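Local coordinates for mandelate racemase/muconate lactonizing enzyme, C-terminal domain protein (Paracoccus denitrificans, PDB 4DWD) that belongs to the enolase superfamily, binds divalent metal ions such as magnesium, and may act as a hydro-lyase, at residues A238-E249 and L260-P270. Numbering follows the deposited sequence.
Sequences AQRLDITVSAGE and LILSGVRMVQP
This buried contact joins two successive beta/alpha units of the enolase-type barrel: the end of helix 231-240, strand 244-246 and the loop after it meet the end of helix 254-263 and strand 267-268. The backbones run parallel and bridge once, at A247 and V268. A247 N donates to M267 O (3.3 Å), and Q269 N returns a weak bond to A247 O (2.8 Å). A water donates to V245 O and accepts from R266 N. The selenomethionine M267, with CG anti to the backbone N (chi1 177°), lies against S246 CB and crosses the T244 side chain at about a right angle. L260 CD2 packs on G248 N (3.6 Å) and A247 CB. Q239 bends at chi2 (-66°), bringing NE2 onto a lone pair of G264 O (2.8 Å, 165° at the hydrogen). In the R266 conformer given, NE2 also lies over a guanidinium face. E236 of a second subunit accepts from NE2 and salt-bridges R266 NH2. With an alanine in place of Q239, G264 O and that E236 would probably both lose a donor. G264 closes helix 254-263 in a Schellman motif. The arrangement is typical of an enolase-superfamily TIM barrel, with metal ligands such as E249 following the strands.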
# COMPACT_ATOMS: atom_id res chain seq x y z
N ALA B 238 -7.99 -15.02 5.46
CA ALA B 238 -7.21 -15.93 4.60
C ALA B 238 -5.70 -15.66 4.72
O ALA B 238 -4.91 -16.60 4.79
CB ALA B 238 -7.68 -15.79 3.14
N GLN B 239 -5.30 -14.40 4.74
CA GLN B 239 -3.89 -14.08 4.81
C GLN B 239 -3.30 -14.24 6.20
O GLN B 239 -2.11 -14.48 6.32
CB GLN B 239 -3.62 -12.68 4.26
CG GLN B 239 -3.81 -12.58 2.76
CD GLN B 239 -2.80 -13.39 1.97
OE1 GLN B 239 -1.59 -13.34 2.25
NE2 GLN B 239 -3.28 -14.16 1.00
N ARG B 240 -4.14 -14.12 7.22
CA ARG B 240 -3.66 -14.22 8.61
C ARG B 240 -3.42 -15.66 9.04
O ARG B 240 -2.55 -15.92 9.84
CB ARG B 240 -4.62 -13.51 9.57
CG ARG B 240 -4.47 -12.00 9.50
CD ARG B 240 -5.54 -11.24 10.26
NE ARG B 240 -5.31 -11.34 11.69
CZ ARG B 240 -6.04 -10.72 12.61
NH1 ARG B 240 -7.07 -9.95 12.24
NH2 ARG B 240 -5.75 -10.87 13.89
N LEU B 241 -4.19 -16.59 8.48
CA LEU B 241 -4.11 -18.01 8.85
C LEU B 241 -3.16 -18.79 7.96
O LEU B 241 -2.75 -18.30 6.89
CB LEU B 241 -5.50 -18.65 8.80
CG LEU B 241 -6.47 -18.18 9.88
CD1 LEU B 241 -7.81 -18.83 9.58
CD2 LEU B 241 -5.98 -18.62 11.27
N ASP B 242 -2.81 -20.00 8.40
CA ASP B 242 -2.04 -20.94 7.59
C ASP B 242 -2.97 -21.89 6.83
O ASP B 242 -2.75 -22.17 5.65
CB ASP B 242 -1.07 -21.76 8.45
CG ASP B 242 0.06 -20.93 9.03
OD1 ASP B 242 0.36 -19.83 8.50
OD2 ASP B 242 0.65 -21.41 10.02
N ILE B 243 -4.00 -22.39 7.51
CA ILE B 243 -5.00 -23.25 6.84
C ILE B 243 -5.60 -22.47 5.67
O ILE B 243 -5.81 -21.26 5.77
CB ILE B 243 -6.10 -23.75 7.82
CG1 ILE B 243 -7.04 -24.74 7.11
CG2 ILE B 243 -6.88 -22.58 8.43
CD1 ILE B 243 -7.93 -25.51 8.06
N THR B 244 -5.85 -23.15 4.56
CA THR B 244 -6.35 -22.49 3.36
C THR B 244 -7.79 -22.07 3.55
O THR B 244 -8.67 -22.92 3.71
CB THR B 244 -6.28 -23.43 2.16
OG1 THR B 244 -4.93 -23.87 2.00
CG2 THR B 244 -6.75 -22.71 0.88
N VAL B 245 -8.02 -20.76 3.56
CA VAL B 245 -9.35 -20.20 3.63
C VAL B 245 -9.93 -20.14 2.23
O VAL B 245 -9.27 -19.71 1.29
CB VAL B 245 -9.32 -18.82 4.30
CG1 VAL B 245 -10.65 -18.09 4.11
CG2 VAL B 245 -8.97 -18.98 5.77
N SER B 246 -11.16 -20.63 2.08
CA SER B 246 -11.83 -20.63 0.77
C SER B 246 -13.14 -19.86 0.83
O SER B 246 -13.77 -19.77 1.87
CB SER B 246 -12.05 -22.07 0.27
OG SER B 246 -12.96 -22.76 1.10
N ALA B 247 -13.53 -19.31 -0.31
CA ALA B 247 -14.79 -18.59 -0.43
C ALA B 247 -15.14 -18.57 -1.90
O ALA B 247 -14.40 -19.12 -2.71
CB ALA B 247 -14.65 -17.17 0.11
N GLY B 248 -16.24 -17.93 -2.24
CA GLY B 248 -16.65 -17.81 -3.63
C GLY B 248 -18.01 -18.41 -3.94
O GLY B 248 -18.59 -18.12 -4.97
N GLU B 249 -18.54 -19.23 -3.05
CA GLU B 249 -19.82 -19.87 -3.36
C GLU B 249 -20.94 -18.84 -3.44
O GLU B 249 -21.93 -19.08 -4.10
CB GLU B 249 -20.16 -20.97 -2.36
CG GLU B 249 -20.34 -20.51 -0.94
CD GLU B 249 -21.38 -21.32 -0.21
OE1 GLU B 249 -22.27 -20.73 0.44
OE2 GLU B 249 -21.32 -22.57 -0.29
N LEU B 260 -12.51 -10.80 -4.80
CA LEU B 260 -12.28 -11.77 -3.75
C LEU B 260 -10.82 -12.23 -3.75
O LEU B 260 -10.20 -12.35 -2.70
CB LEU B 260 -13.25 -12.94 -3.92
CG LEU B 260 -13.23 -14.03 -2.85
CD1 LEU B 260 -13.69 -13.50 -1.50
CD2 LEU B 260 -14.11 -15.18 -3.29
N ILE B 261 -10.28 -12.47 -4.94
CA ILE B 261 -8.88 -12.85 -5.07
C ILE B 261 -7.98 -11.71 -4.58
O ILE B 261 -7.03 -11.94 -3.81
CB ILE B 261 -8.58 -13.23 -6.53
CG1 ILE B 261 -9.28 -14.55 -6.85
CG2 ILE B 261 -7.08 -13.33 -6.76
CD1 ILE B 261 -9.22 -14.90 -8.33
N LEU B 262 -8.27 -10.48 -5.00
CA LEU B 262 -7.41 -9.37 -4.58
C LEU B 262 -7.44 -9.14 -3.07
O LEU B 262 -6.45 -8.68 -2.49
CB LEU B 262 -7.72 -8.09 -5.37
CG LEU B 262 -7.41 -8.06 -6.88
CD1 LEU B 262 -7.64 -6.65 -7.42
CD2 LEU B 262 -6.03 -8.58 -7.27
N SER B 263 -8.55 -9.51 -2.43
CA SER B 263 -8.65 -9.36 -0.98
C SER B 263 -7.72 -10.28 -0.23
O SER B 263 -7.42 -10.04 0.94
CB SER B 263 -10.09 -9.59 -0.50
OG SER B 263 -10.39 -10.98 -0.37
N GLY B 264 -7.28 -11.36 -0.87
CA GLY B 264 -6.34 -12.29 -0.22
C GLY B 264 -6.73 -13.75 -0.25
O GLY B 264 -5.97 -14.58 0.20
N VAL B 265 -7.90 -14.07 -0.78
CA VAL B 265 -8.38 -15.46 -0.84
C VAL B 265 -7.61 -16.24 -1.92
O VAL B 265 -7.45 -15.77 -3.07
CB VAL B 265 -9.91 -15.50 -1.05
CG1 VAL B 265 -10.38 -16.92 -1.27
CG2 VAL B 265 -10.61 -14.85 0.15
N ARG B 266 -7.13 -17.45 -1.56
CA ARG B 266 -6.29 -18.22 -2.47
C ARG B 266 -6.92 -19.55 -2.89
O ARG B 266 -6.28 -20.37 -3.51
CB ARG B 266 -4.90 -18.45 -1.84
CG ARG B 266 -4.16 -17.16 -1.51
CD ARG B 266 -3.81 -16.40 -2.77
NE ARG B 266 -3.30 -15.06 -2.49
CZ ARG B 266 -3.94 -13.92 -2.74
NH1 ARG B 266 -5.15 -13.93 -3.32
NH2 ARG B 266 -3.35 -12.77 -2.44
N MSE B 267 -8.20 -19.73 -2.57
CA MSE B 267 -8.97 -20.90 -3.04
C MSE B 267 -10.37 -20.40 -3.26
O MSE B 267 -11.04 -19.96 -2.31
CB MSE B 267 -8.92 -22.02 -1.99
CG MSE B 267 -9.76 -23.23 -2.39
SE MSE B 267 -9.52 -24.70 -1.09
CE MSE B 267 -11.31 -25.47 -1.18
N VAL B 268 -10.84 -20.46 -4.51
CA VAL B 268 -12.15 -19.89 -4.86
C VAL B 268 -13.11 -20.98 -5.34
O VAL B 268 -12.69 -21.95 -6.00
CB VAL B 268 -12.06 -18.73 -5.89
CG1 VAL B 268 -11.23 -17.58 -5.31
CG2 VAL B 268 -11.52 -19.22 -7.24
N GLN B 269 -14.39 -20.79 -5.01
CA GLN B 269 -15.41 -21.84 -5.15
C GLN B 269 -16.74 -21.33 -5.73
O GLN B 269 -17.80 -21.62 -5.17
CB GLN B 269 -15.68 -22.45 -3.77
CG GLN B 269 -14.40 -22.83 -3.05
CD GLN B 269 -14.73 -23.49 -1.74
OE1 GLN B 269 -14.91 -22.81 -0.72
NE2 GLN B 269 -14.81 -24.82 -1.74
N PRO B 270 -16.69 -20.61 -6.88
CA PRO B 270 -17.98 -20.26 -7.48
C PRO B 270 -18.74 -21.54 -7.91
O PRO B 270 -18.13 -22.62 -8.05
CB PRO B 270 -17.57 -19.42 -8.69
CG PRO B 270 -16.24 -19.98 -9.09
CD PRO B 270 -15.56 -20.34 -7.78
O HOH W 1 -6.87 -18.56 1.00